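PDB 3EWM: putative sugar kinase PH1459 from Pyrococcus horikoshii, which probably uses ATP to phosphorylate a sugar, perhaps fructose, as a PfkB-family carbohydrate kinase. Local coordinates for residues M175-I183 / L197-E205; N38-V48 / D247-L258. One frame throughout, in Å; residues are numbered along the deposited sequence.

Interaction 1: residues M175-I183 / L197-E205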
HETATM    1  N   MSE A 175      15.504 -15.897  -9.569  1.00 23.62           N
HETATM    2  CA  MSE A 175      14.392 -16.632  -8.964  1.00 25.03           C
HETATM    3  C   MSE A 175      14.598 -18.134  -9.001  1.00 22.98           C
HETATM    4  O   MSE A 175      14.429 -18.816  -8.003  1.00 22.01           O
HETATM    5  CB  MSE A 175      13.096 -16.319  -9.694  1.00 24.47           C
HETATM    6  CG  MSE A 175      11.919 -17.079  -9.125  1.00 25.43           C
HETATM    7 SE   MSE A 175      10.407 -17.039 -10.306  1.00 33.11          SE
HETATM    8  CE  MSE A 175      10.989 -18.417 -11.556  1.00 27.99           C
ATOM      9  N   ILE A 176      14.945 -18.641 -10.181  1.00 22.33           N
ATOM     10  CA  ILE A 176      15.205 -20.056 -10.359  1.00 21.43           C
ATOM     11  C   ILE A 176      16.358 -20.513  -9.467  1.00 20.56           C
ATOM     12  O   ILE A 176      16.319 -21.604  -8.909  1.00 20.45           O
ATOM     13  CB  ILE A 176      15.490 -20.362 -11.851  1.00 21.95           C
ATOM     14  CG1 ILE A 176      14.184 -20.289 -12.652  1.00 22.49           C
ATOM     15  CG2 ILE A 176      16.188 -21.716 -12.011  1.00 22.39           C
ATOM     16  CD1 ILE A 176      13.138 -21.336 -12.259  1.00 23.34           C
ATOM     17  N   LYS A 177      17.373 -19.666  -9.332  1.00 19.43           N
ATOM     18  CA  LYS A 177      18.521 -19.972  -8.478  1.00 19.34           C
ATOM     19  C   LYS A 177      18.132 -20.012  -7.003  1.00 17.99           C
ATOM     20  O   LYS A 177      18.482 -20.953  -6.288  1.00 17.60           O
ATOM     21  CB  LYS A 177      19.643 -18.967  -8.714  1.00 20.09           C
ATOM     22  CG  LYS A 177      20.311 -19.145 -10.085  1.00 23.58           C
ATOM     23  CD  LYS A 177      21.526 -18.252 -10.264  1.00 27.61           C
ATOM     24  CE  LYS A 177      21.849 -18.083 -11.746  1.00 29.13           C
ATOM     25  NZ  LYS A 177      23.173 -17.442 -11.945  1.00 31.49           N
ATOM     26  N   VAL A 178      17.399 -19.003  -6.551  1.00 17.18           N
ATOM     27  CA  VAL A 178      17.028 -18.939  -5.127  1.00 17.11           C
ATOM     28  C   VAL A 178      15.988 -19.999  -4.769  1.00 15.59           C
ATOM     29  O   VAL A 178      16.038 -20.555  -3.686  1.00 15.25           O
ATOM     30  CB  VAL A 178      16.542 -17.540  -4.672  1.00 16.66           C
ATOM     31  CG1 VAL A 178      17.582 -16.468  -5.008  1.00 19.37           C
ATOM     32  CG2 VAL A 178      15.237 -17.203  -5.298  1.00 18.91           C
ATOM     33  N   LEU A 179      15.054 -20.270  -5.682  1.00 14.83           N
ATOM     34  CA  LEU A 179      14.072 -21.326  -5.458  1.00 14.86           C
ATOM     35  C   LEU A 179      14.750 -22.670  -5.366  1.00 14.16           C
ATOM     36  O   LEU A 179      14.450 -23.446  -4.473  1.00 14.15           O
ATOM     37  CB  LEU A 179      12.984 -21.359  -6.534  1.00 14.76           C
ATOM     38  CG  LEU A 179      12.003 -20.180  -6.588  1.00 16.16           C
ATOM     39  CD1 LEU A 179      11.016 -20.405  -7.725  1.00 17.25           C
ATOM     40  CD2 LEU A 179      11.269 -19.955  -5.297  1.00 18.31           C
ATOM     41  N   GLU A 180      15.685 -22.943  -6.277  1.00 14.45           N
ATOM     42  CA  GLU A 180      16.412 -24.195  -6.210  1.00 14.71           C
ATOM     43  C   GLU A 180      17.214 -24.291  -4.923  1.00 14.14           C
ATOM     44  O   GLU A 180      17.210 -25.322  -4.287  1.00 14.26           O
ATOM     45  CB  GLU A 180      17.313 -24.403  -7.424  1.00 15.21           C
ATOM     46  CG  GLU A 180      17.891 -25.796  -7.451  1.00 16.68           C
ATOM     47  CD  GLU A 180      18.697 -26.056  -8.679  1.00 19.27           C
ATOM     48  OE1 GLU A 180      19.107 -25.090  -9.350  1.00 21.81           O
ATOM     49  OE2 GLU A 180      18.925 -27.239  -8.959  1.00 20.94           O
ATOM     50  N   GLU A 181      17.892 -23.217  -4.535  1.00 14.25           N
ATOM     51  CA  GLU A 181      18.695 -23.273  -3.315  1.00 14.60           C
ATOM     52  C   GLU A 181      17.822 -23.523  -2.090  1.00 13.77           C
ATOM     53  O   GLU A 181      18.193 -24.301  -1.224  1.00 12.58           O
ATOM     54  CB  GLU A 181      19.561 -22.021  -3.139  1.00 15.09           C
ATOM     55  CG  GLU A 181      20.686 -21.924  -4.165  1.00 18.05           C
ATOM     56  CD  GLU A 181      21.347 -20.563  -4.198  1.00 21.93           C
ATOM     57  OE1 GLU A 181      22.351 -20.412  -4.931  1.00 22.03           O
ATOM     58  OE2 GLU A 181      20.864 -19.646  -3.495  1.00 24.33           O
ATOM     59  N   SER A 182      16.654 -22.884  -2.061  1.00 13.15           N
ATOM     60  CA  SER A 182      15.683 -23.035  -0.977  1.00 13.57           C
ATOM     61  C   SER A 182      15.135 -24.445  -0.916  1.00 13.05           C
ATOM     62  O   SER A 182      15.016 -25.020   0.149  1.00 13.26           O
ATOM     63  CB  SER A 182      14.510 -22.058  -1.166  1.00 13.47           C
ATOM     64  OG  SER A 182      14.955 -20.720  -1.144  1.00 14.97           O
ATOM     65  N   ILE A 183      14.773 -24.988  -2.074  1.00 13.69           N
ATOM     66  CA  ILE A 183      14.234 -26.331  -2.137  1.00 12.91           C
ATOM     67  C   ILE A 183      15.288 -27.320  -1.634  1.00 13.85           C
ATOM     68  O   ILE A 183      14.989 -28.200  -0.831  1.00 13.36           O
ATOM     69  CB  ILE A 183      13.768 -26.692  -3.560  1.00 13.19           C
ATOM     70  CG1 ILE A 183      12.507 -25.878  -3.930  1.00 11.55           C
ATOM     71  CG2 ILE A 183      13.483 -28.181  -3.628  1.00 11.68           C
ATOM     72  CD1 ILE A 183      12.141 -25.890  -5.429  1.00 12.07           C
ATOM     73  N   LEU A 197       5.629 -28.521 -12.257  1.00 13.86           N
ATOM     74  CA  LEU A 197       5.841 -28.572 -13.699  1.00 14.40           C
ATOM     75  C   LEU A 197       6.744 -27.413 -14.136  1.00 14.53           C
ATOM     76  O   LEU A 197       7.717 -27.604 -14.863  1.00 14.19           O
ATOM     77  CB  LEU A 197       4.502 -28.514 -14.442  1.00 14.11           C
ATOM     78  CG  LEU A 197       4.600 -28.655 -15.963  1.00 15.38           C
ATOM     79  CD1 LEU A 197       5.176 -30.031 -16.359  1.00 13.79           C
ATOM     80  CD2 LEU A 197       3.230 -28.416 -16.600  1.00 14.91           C
ATOM     81  N   TYR A 198       6.427 -26.220 -13.653  1.00 14.96           N
ATOM     82  CA  TYR A 198       7.134 -25.021 -14.062  1.00 15.21           C
ATOM     83  C   TYR A 198       8.618 -25.089 -13.702  1.00 15.07           C
ATOM     84  O   TYR A 198       9.515 -24.837 -14.536  1.00 14.38           O
ATOM     85  CB  TYR A 198       6.470 -23.790 -13.439  1.00 15.96           C
ATOM     86  CG  TYR A 198       7.153 -22.498 -13.813  1.00 18.33           C
ATOM     87  CD1 TYR A 198       6.960 -21.929 -15.066  1.00 18.78           C
ATOM     88  CD2 TYR A 198       8.001 -21.848 -12.908  1.00 18.30           C
ATOM     89  CE1 TYR A 198       7.588 -20.727 -15.414  1.00 21.42           C
ATOM     90  CE2 TYR A 198       8.635 -20.656 -13.243  1.00 19.16           C
ATOM     91  CZ  TYR A 198       8.429 -20.106 -14.495  1.00 19.93           C
ATOM     92  OH  TYR A 198       9.060 -18.933 -14.829  1.00 21.20           O
ATOM     93  N   LEU A 199       8.872 -25.439 -12.452  1.00 14.23           N
ATOM     94  CA  LEU A 199      10.221 -25.470 -11.940  1.00 14.44           C
ATOM     95  C   LEU A 199      11.030 -26.656 -12.438  1.00 15.19           C
ATOM     96  O   LEU A 199      12.167 -26.488 -12.879  1.00 15.06           O
ATOM     97  CB  LEU A 199      10.186 -25.418 -10.424  1.00 14.31           C
ATOM     98  CG  LEU A 199       9.700 -24.057  -9.902  1.00 13.36           C
ATOM     99  CD1 LEU A 199       9.584 -24.083  -8.394  1.00 14.49           C
ATOM    100  CD2 LEU A 199      10.639 -22.966 -10.354  1.00 12.65           C
ATOM    101  N   GLU A 200      10.430 -27.843 -12.417  1.00 15.87           N
ATOM    102  CA  GLU A 200      11.148 -29.056 -12.815  1.00 16.89           C
ATOM    103  C   GLU A 200      11.522 -29.031 -14.281  1.00 17.20           C
ATOM    104  O   GLU A 200      12.548 -29.592 -14.664  1.00 18.13           O
ATOM    105  CB  GLU A 200      10.362 -30.310 -12.455  1.00 17.09           C
ATOM    106  CG  GLU A 200      10.300 -30.532 -10.955  1.00 17.69           C
ATOM    107  CD  GLU A 200       9.891 -31.931 -10.565  1.00 18.07           C
ATOM    108  OE1 GLU A 200       9.241 -32.622 -11.379  1.00 18.51           O
ATOM    109  OE2 GLU A 200      10.217 -32.326  -9.425  1.00 16.73           O
ATOM    110  N   ASN A 201      10.711 -28.341 -15.081  1.00 17.63           N
ATOM    111  CA  ASN A 201      11.020 -28.098 -16.480  1.00 18.75           C
ATOM    112  C   ASN A 201      12.136 -27.092 -16.721  1.00 19.60           C
ATOM    113  O   ASN A 201      12.548 -26.874 -17.861  1.00 20.54           O
ATOM    114  CB  ASN A 201       9.755 -27.703 -17.246  1.00 18.39           C
ATOM    115  CG  ASN A 201       8.909 -28.907 -17.570  1.00 17.98           C
ATOM    116  OD1 ASN A 201       9.323 -30.052 -17.308  1.00 17.73           O
ATOM    117  ND2 ASN A 201       7.734 -28.678 -18.126  1.00 16.09           N
ATOM    118  N   GLN A 202      12.606 -26.476 -15.644  1.00 19.71           N
ATOM    119  CA  GLN A 202      13.795 -25.636 -15.698  1.00 20.36           C
ATOM    120  C   GLN A 202      14.924 -26.259 -14.891  1.00 19.90           C
ATOM    121  O   GLN A 202      15.865 -25.573 -14.475  1.00 20.49           O
ATOM    122  CB  GLN A 202      13.463 -24.235 -15.218  1.00 20.17           C
ATOM    123  CG  GLN A 202      12.381 -23.613 -16.045  1.00 23.02           C
ATOM    124  CD  GLN A 202      11.974 -22.286 -15.533  1.00 24.81           C
ATOM    125  OE1 GLN A 202      12.623 -21.278 -15.809  1.00 26.67           O
ATOM    126  NE2 GLN A 202      10.883 -22.255 -14.785  1.00 24.82           N
ATOM    127  N   GLY A 203      14.822 -27.575 -14.705  1.00 19.59           N
ATOM    128  CA  GLY A 203      15.870 -28.372 -14.094  1.00 18.95           C
ATOM    129  C   GLY A 203      15.951 -28.223 -12.588  1.00 18.94           C
ATOM    130  O   GLY A 203      16.950 -28.610 -11.991  1.00 19.01           O
ATOM    131  N   VAL A 204      14.909 -27.647 -11.981  1.00 18.32           N
ATOM    132  CA  VAL A 204      14.818 -27.549 -10.530  1.00 18.28           C
ATOM    133  C   VAL A 204      13.899 -28.649 -10.033  1.00 17.96           C
ATOM    134  O   VAL A 204      12.691 -28.571 -10.209  1.00 17.34           O
ATOM    135  CB  VAL A 204      14.279 -26.168 -10.050  1.00 18.35           C
ATOM    136  CG1 VAL A 204      14.152 -26.130  -8.516  1.00 18.43           C
ATOM    137  CG2 VAL A 204      15.163 -25.031 -10.549  1.00 19.02           C
ATOM    138  N   GLU A 205      14.488 -29.674  -9.430  1.00 17.98           N
ATOM    139  CA  GLU A 205      13.725 -30.718  -8.770  1.00 18.53           C
ATOM    140  C   GLU A 205      12.890 -30.125  -7.616  1.00 17.54           C
ATOM    141  O   GLU A 205      13.404 -29.395  -6.775  1.00 17.58           O
ATOM    142  CB  GLU A 205      14.664 -31.837  -8.291  1.00 19.26           C
ATOM    143  CG  GLU A 205      14.003 -32.901  -7.409  1.00 22.96           C
ATOM    144  CD  GLU A 205      14.630 -34.293  -7.524  1.00 26.75           C
ATOM    145  OE1 GLU A 205      13.870 -35.274  -7.686  1.00 31.38           O
ATOM    146  OE2 GLU A 205      15.865 -34.423  -7.451  1.00 29.76           O
TER
HETATM  147  O   HOH W   1      17.274 -29.149  -8.305  1.00 18.55           O
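A Schellman motif, at which helix 193-200 ends, sets Val204 against the flank of helix 172-185, where the two branches of the valine are shared among three residues. Gly203 supplies the positive phi, with Val204 N bonded back to Leu199 O and Gly203 N to Glu200 O. With CG1 of Val204 placed opposite its own N (chi1 178°), that branch meets Ile183, whose CD1 lies 3.7 Å from it, while CG2 comes 3.8 Å from Ile176 CG2; CB of Glu180 touches both branches. Further along, Ile176 CD1 slides past Leu199 CD2 at 3.5 Å and also meets the amide of Gln202. That amide is kept from turning by a bond from Gln202 NE2 to Tyr198 O (2.9 Å, 169°), reached from above the carbonyl plane, with NE2 lying over one face of the Tyr198 ring near its rim. The selenomethionine Met175 brings CE to the edge of this ring, in plane, 3.7 Å from Tyr198 CE2. At the more open side a water bridges the segments, donating to Glu180 OE2 (2.6 Å) and accepting from Glu205 N (3.1 Å). Leu179 and Ile183 also rest on Phe159 of strand 156-160, and this layering of helix on parallel strand belongs to a beta-alpha-beta unit of the ribokinase-like fold.

Interaction 2: residues N38-V48 / D247-L258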
ATOM      1  N   ASN A  38       0.128 -16.744   8.109  1.00  7.90           N
ATOM      2  CA  ASN A  38      -1.080 -17.562   8.098  1.00  8.33           C
ATOM      3  C   ASN A  38      -0.781 -18.952   8.618  1.00  7.77           C
ATOM      4  O   ASN A  38      -1.583 -19.535   9.337  1.00  7.82           O
ATOM      5  CB  ASN A  38      -1.695 -17.660   6.696  1.00  8.77           C
ATOM      6  CG  ASN A  38      -1.923 -16.299   6.043  1.00  9.81           C
ATOM      7  OD1 ASN A  38      -2.018 -15.276   6.711  1.00 10.09           O
ATOM      8  ND2 ASN A  38      -1.994 -16.291   4.710  1.00 12.90           N
ATOM      9  N   VAL A  39       0.367 -19.489   8.223  1.00  7.22           N
ATOM     10  CA  VAL A  39       0.794 -20.798   8.696  1.00  7.51           C
ATOM     11  C   VAL A  39       1.068 -20.734  10.207  1.00  7.36           C
ATOM     12  O   VAL A  39       0.683 -21.627  10.956  1.00  7.54           O
ATOM     13  CB  VAL A  39       2.055 -21.295   7.965  1.00  7.10           C
ATOM     14  CG1 VAL A  39       2.549 -22.614   8.603  1.00  8.34           C
ATOM     15  CG2 VAL A  39       1.773 -21.517   6.490  1.00  7.26           C
ATOM     16  N   ALA A  40       1.713 -19.656  10.635  1.00  7.22           N
ATOM     17  CA  ALA A  40       2.032 -19.475  12.055  1.00  8.03           C
ATOM     18  C   ALA A  40       0.762 -19.477  12.890  1.00  8.25           C
ATOM     19  O   ALA A  40       0.723 -20.098  13.948  1.00  8.96           O
ATOM     20  CB  ALA A  40       2.802 -18.179  12.282  1.00  6.97           C
ATOM     21  N   VAL A  41      -0.271 -18.784  12.413  1.00  8.54           N
ATOM     22  CA  VAL A  41      -1.571 -18.787  13.096  1.00  7.75           C
ATOM     23  C   VAL A  41      -2.187 -20.200  13.090  1.00  7.93           C
ATOM     24  O   VAL A  41      -2.671 -20.671  14.119  1.00  7.37           O
ATOM     25  CB  VAL A  41      -2.524 -17.721  12.486  1.00  8.55           C
ATOM     26  CG1 VAL A  41      -3.983 -17.918  12.950  1.00  9.54           C
ATOM     27  CG2 VAL A  41      -2.016 -16.328  12.820  1.00  7.74           C
ATOM     28  N   GLY A  42      -2.126 -20.877  11.950  1.00  7.38           N
ATOM     29  CA  GLY A  42      -2.606 -22.261  11.854  1.00  7.43           C
ATOM     30  C   GLY A  42      -1.940 -23.176  12.863  1.00  7.79           C
ATOM     31  O   GLY A  42      -2.616 -23.912  13.571  1.00  8.07           O
ATOM     32  N   VAL A  43      -0.612 -23.112  12.934  1.00  8.01           N
ATOM     33  CA  VAL A  43       0.179 -23.888  13.911  1.00  9.45           C
ATOM     34  C   VAL A  43      -0.300 -23.645  15.338  1.00 10.09           C
ATOM     35  O   VAL A  43      -0.576 -24.594  16.080  1.00 10.48           O
ATOM     36  CB  VAL A  43       1.669 -23.586  13.779  1.00  9.73           C
ATOM     37  CG1 VAL A  43       2.473 -24.176  14.942  1.00 10.18           C
ATOM     38  CG2 VAL A  43       2.184 -24.118  12.437  1.00 10.14           C
ATOM     39  N   SER A  44      -0.424 -22.373  15.697  1.00 10.41           N
ATOM     40  CA  SER A  44      -0.960 -21.989  16.990  1.00 11.71           C
ATOM     41  C   SER A  44      -2.359 -22.536  17.217  1.00 11.48           C
ATOM     42  O   SER A  44      -2.647 -23.053  18.280  1.00 11.42           O
ATOM     43  CB  SER A  44      -0.956 -20.476  17.161  1.00 11.33           C
ATOM     44  OG  SER A  44      -1.408 -20.144  18.469  1.00 13.75           O
ATOM     45  N   ARG A  45      -3.225 -22.444  16.208  1.00 11.82           N
ATOM     46  CA  ARG A  45      -4.585 -22.954  16.344  1.00 12.06           C
ATOM     47  C   ARG A  45      -4.665 -24.456  16.577  1.00 12.07           C
ATOM     48  O   ARG A  45      -5.577 -24.948  17.262  1.00 12.07           O
ATOM     49  CB  ARG A  45      -5.413 -22.559  15.143  1.00 11.88           C
ATOM     50  CG  ARG A  45      -5.748 -21.113  15.177  1.00 13.32           C
ATOM     51  CD  ARG A  45      -6.855 -20.851  14.261  1.00 14.45           C
ATOM     52  NE  ARG A  45      -7.126 -19.435  14.104  1.00 12.91           N
ATOM     53  CZ  ARG A  45      -7.808 -18.962  13.079  1.00 13.21           C
ATOM     54  NH1 ARG A  45      -8.248 -19.812  12.163  1.00 11.32           N
ATOM     55  NH2 ARG A  45      -8.046 -17.664  12.966  1.00 13.18           N
ATOM     56  N   LEU A  46      -3.702 -25.171  16.017  1.00 12.13           N
ATOM     57  CA  LEU A  46      -3.548 -26.603  16.215  1.00 12.01           C
ATOM     58  C   LEU A  46      -2.900 -26.972  17.563  1.00 12.96           C
ATOM     59  O   LEU A  46      -2.659 -28.148  17.826  1.00 13.31           O
ATOM     60  CB  LEU A  46      -2.724 -27.182  15.067  1.00 12.09           C
ATOM     61  CG  LEU A  46      -3.362 -27.004  13.697  1.00 10.92           C
ATOM     62  CD1 LEU A  46      -2.484 -27.615  12.622  1.00 11.66           C
ATOM     63  CD2 LEU A  46      -4.740 -27.642  13.693  1.00 10.22           C
ATOM     64  N   GLY A  47      -2.606 -25.966  18.380  1.00 13.27           N
ATOM     65  CA  GLY A  47      -2.140 -26.163  19.767  1.00 13.70           C
ATOM     66  C   GLY A  47      -0.636 -26.209  19.953  1.00 14.00           C
ATOM     67  O   GLY A  47      -0.143 -26.609  21.025  1.00 14.03           O
ATOM     68  N   VAL A  48       0.101 -25.794  18.922  1.00 12.82           N
ATOM     69  CA  VAL A  48       1.560 -25.878  18.934  1.00 13.06           C
ATOM     70  C   VAL A  48       2.160 -24.475  19.054  1.00 13.39           C
ATOM     71  O   VAL A  48       1.670 -23.551  18.418  1.00 12.48           O
ATOM     72  CB  VAL A  48       2.079 -26.593  17.665  1.00 12.52           C
ATOM     73  CG1 VAL A  48       3.579 -26.438  17.499  1.00 12.42           C
ATOM     74  CG2 VAL A  48       1.687 -28.063  17.697  1.00 13.81           C
ATOM     75  N   ASP A 247      -2.562 -22.634   3.388  1.00  9.08           N
ATOM     76  CA  ASP A 247      -1.790 -22.337   4.595  1.00  9.33           C
ATOM     77  C   ASP A 247      -2.241 -23.179   5.786  1.00  9.75           C
ATOM     78  O   ASP A 247      -1.427 -23.544   6.616  1.00  9.82           O
ATOM     79  CB  ASP A 247      -1.820 -20.862   4.895  1.00  8.70           C
ATOM     80  CG  ASP A 247      -1.112 -20.051   3.823  1.00  9.30           C
ATOM     81  OD1 ASP A 247      -0.164 -20.576   3.188  1.00  9.80           O
ATOM     82  OD2 ASP A 247      -1.510 -18.904   3.606  1.00 10.07           O
ATOM     83  N   ALA A 248      -3.542 -23.449   5.866  1.00 10.70           N
ATOM     84  CA  ALA A 248      -4.094 -24.412   6.822  1.00 10.63           C
ATOM     85  C   ALA A 248      -3.455 -25.791   6.615  1.00 10.54           C
ATOM     86  O   ALA A 248      -3.008 -26.437   7.570  1.00 10.37           O
ATOM     87  CB  ALA A 248      -5.582 -24.501   6.660  1.00 10.70           C
ATOM     88  N   PHE A 249      -3.431 -26.229   5.359  1.00 10.44           N
ATOM     89  CA  PHE A 249      -2.785 -27.466   4.992  1.00 10.76           C
ATOM     90  C   PHE A 249      -1.307 -27.483   5.425  1.00 10.63           C
ATOM     91  O   PHE A 249      -0.857 -28.442   6.041  1.00  9.87           O
ATOM     92  CB  PHE A 249      -2.933 -27.706   3.483  1.00 11.76           C
ATOM     93  CG  PHE A 249      -2.062 -28.799   2.969  1.00 12.28           C
ATOM     94  CD1 PHE A 249      -2.448 -30.124   3.100  1.00 14.15           C
ATOM     95  CD2 PHE A 249      -0.867 -28.509   2.343  1.00 15.53           C
ATOM     96  CE1 PHE A 249      -1.639 -31.158   2.630  1.00 14.52           C
ATOM     97  CE2 PHE A 249      -0.048 -29.533   1.862  1.00 17.34           C
ATOM     98  CZ  PHE A 249      -0.445 -30.862   2.013  1.00 15.33           C
HETATM   99  N   MSE A 250      -0.560 -26.422   5.111  1.00 10.42           N
HETATM  100  CA  MSE A 250       0.843 -26.342   5.543  1.00 10.67           C
HETATM  101  C   MSE A 250       0.961 -26.472   7.057  1.00  9.93           C
HETATM  102  O   MSE A 250       1.776 -27.242   7.556  1.00 10.35           O
HETATM  103  CB  MSE A 250       1.509 -25.033   5.068  1.00 10.73           C
HETATM  104  CG  MSE A 250       3.001 -24.941   5.363  1.00 13.09           C
HETATM  105 SE   MSE A 250       4.013 -26.496   4.731  1.00 22.50          SE
HETATM  106  CE  MSE A 250       5.486 -25.562   3.817  1.00 12.67           C
ATOM    107  N   ALA A 251       0.158 -25.696   7.781  1.00  9.63           N
ATOM    108  CA  ALA A 251       0.172 -25.758   9.239  1.00  9.55           C
ATOM    109  C   ALA A 251      -0.037 -27.193   9.736  1.00  9.89           C
ATOM    110  O   ALA A 251       0.737 -27.690  10.545  1.00  8.51           O
ATOM    111  CB  ALA A 251      -0.877 -24.826   9.824  1.00  9.63           C
ATOM    112  N   ALA A 252      -1.059 -27.856   9.195  1.00  9.91           N
ATOM    113  CA  ALA A 252      -1.345 -29.252   9.532  1.00 10.89           C
ATOM    114  C   ALA A 252      -0.174 -30.171   9.239  1.00 10.99           C
ATOM    115  O   ALA A 252       0.098 -31.096   9.997  1.00 11.74           O
ATOM    116  CB  ALA A 252      -2.565 -29.736   8.772  1.00 10.14           C
ATOM    117  N   LEU A 253       0.497 -29.946   8.112  1.00 11.88           N
ATOM    118  CA  LEU A 253       1.585 -30.818   7.721  1.00 12.21           C
ATOM    119  C   LEU A 253       2.724 -30.709   8.721  1.00 11.74           C
ATOM    120  O   LEU A 253       3.291 -31.718   9.153  1.00 11.29           O
ATOM    121  CB  LEU A 253       2.082 -30.472   6.321  1.00 12.65           C
ATOM    122  CG  LEU A 253       2.939 -31.572   5.704  1.00 17.29           C
ATOM    123  CD1 LEU A 253       2.046 -32.746   5.296  1.00 18.61           C
ATOM    124  CD2 LEU A 253       3.697 -31.037   4.501  1.00 19.27           C
ATOM    125  N   LEU A 254       3.042 -29.467   9.066  1.00 10.64           N
ATOM    126  CA  LEU A 254       4.125 -29.153   9.977  1.00 10.12           C
ATOM    127  C   LEU A 254       3.823 -29.630  11.385  1.00 10.06           C
ATOM    128  O   LEU A 254       4.666 -30.251  12.019  1.00  9.62           O
ATOM    129  CB  LEU A 254       4.407 -27.652   9.955  1.00  9.90           C
ATOM    130  CG  LEU A 254       4.870 -27.135   8.581  1.00  9.98           C
ATOM    131  CD1 LEU A 254       5.442 -25.738   8.706  1.00 11.42           C
ATOM    132  CD2 LEU A 254       5.911 -28.094   7.960  1.00  9.60           C
ATOM    133  N   VAL A 255       2.620 -29.346  11.864  1.00  9.88           N
ATOM    134  CA  VAL A 255       2.196 -29.863  13.171  1.00 10.47           C
ATOM    135  C   VAL A 255       2.195 -31.403  13.183  1.00 10.47           C
ATOM    136  O   VAL A 255       2.701 -32.001  14.127  1.00 11.34           O
ATOM    137  CB  VAL A 255       0.850 -29.257  13.623  1.00 10.20           C
ATOM    138  CG1 VAL A 255       0.320 -29.976  14.840  1.00 11.51           C
ATOM    139  CG2 VAL A 255       1.035 -27.756  13.953  1.00  8.97           C
ATOM    140  N   GLY A 256       1.665 -32.025  12.128  1.00 11.26           N
ATOM    141  CA  GLY A 256       1.707 -33.484  11.959  1.00 11.56           C
ATOM    142  C   GLY A 256       3.101 -34.074  12.047  1.00 12.24           C
ATOM    143  O   GLY A 256       3.356 -35.019  12.812  1.00 12.59           O
ATOM    144  N   ILE A 257       4.013 -33.511  11.270  1.00 12.79           N
ATOM    145  CA  ILE A 257       5.403 -33.933  11.284  1.00 13.93           C
ATOM    146  C   ILE A 257       6.005 -33.773  12.690  1.00 15.15           C
ATOM    147  O   ILE A 257       6.723 -34.655  13.185  1.00 14.79           O
ATOM    148  CB  ILE A 257       6.206 -33.140  10.233  1.00 14.01           C
ATOM    149  CG1 ILE A 257       5.813 -33.600   8.827  1.00 13.45           C
ATOM    150  CG2 ILE A 257       7.721 -33.290  10.462  1.00 14.30           C
ATOM    151  CD1 ILE A 257       6.151 -32.613   7.721  1.00 12.54           C
ATOM    152  N   LEU A 258       5.704 -32.649  13.335  1.00 15.76           N
ATOM    153  CA  LEU A 258       6.188 -32.416  14.692  1.00 17.07           C
ATOM    154  C   LEU A 258       5.638 -33.452  15.689  1.00 18.05           C
ATOM    155  O   LEU A 258       6.369 -33.948  16.536  1.00 17.59           O
ATOM    156  CB  LEU A 258       5.812 -31.003  15.141  1.00 16.63           C
ATOM    157  CG  LEU A 258       6.278 -30.601  16.545  1.00 18.35           C
ATOM    158  CD1 LEU A 258       7.778 -30.235  16.530  1.00 18.14           C
ATOM    159  CD2 LEU A 258       5.440 -29.440  17.041  1.00 17.74           C
TER
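The Gly-Ala-Gly-Asp signature of PfkB kinases ends at Asp247, in the first turn of helix 245-259, and its carboxylate meets Asn38 of helix 35-45. Asn38 ND2 donates to Asp247 OD2 (2.9 Å, 166°), arriving on the anti side and 28° out of the carboxylate plane, while Asn38 OD1 is taken by Trp286 NE1, so the amide is gripped at both ends. Were Asp247 an alanine, Asn38 ND2 would probably lose this mate and a gap open beside Val39 CG2. In relatives this aspartate is generally the catalytic base, a role consistent with its place here. Behind it segments 38-45 and 247-258 cross at -52°, axes approaching to 8.0 Å, a closeness permitted by Gly42: Ala251 CB lies 3.6 Å from Gly42 C, where a side chain on the glycine would clash. Val39 fits as a knob into the hole formed by Asp247, Met250, Ala251 and Leu254, its CG2 branch, set beside its own N, lying 3.8 Å from Met250 CB. Beyond the Schellman turn at Gly47, Val48 splits its branches: CG2 slides past Val255 CG1 (3.7 Å), and CG1 meets Leu258 CD2 tip to tip at 3.6 Å. Leu46 CD1 lies across the backbone, 3.7 Å from Ala252 CA.

How the interactions relate
Interactions 1 and 2 lie on opposite sides of the chain's centre, their own centres about 25 Å apart and their nearest atoms about 10 Å, without touching. Along the chain interaction 2 brings together an early helix and a late one, and both segments of interaction 1 fall between them. The large mixed sheet connects the two. In chain order, strand 188-192 comes between helix 172-185 and helix 193-200, and its Lys190, an ATP-binding residue, is touched by Met250 of interaction 2. Strands 127-131 and 156-160, neighbours in that sheet, carry residues packed against interactions 2 and 1 respectively. Helix contacts both local and distant in sequence thus cover the sheet that carries the ATP-binding Lys190.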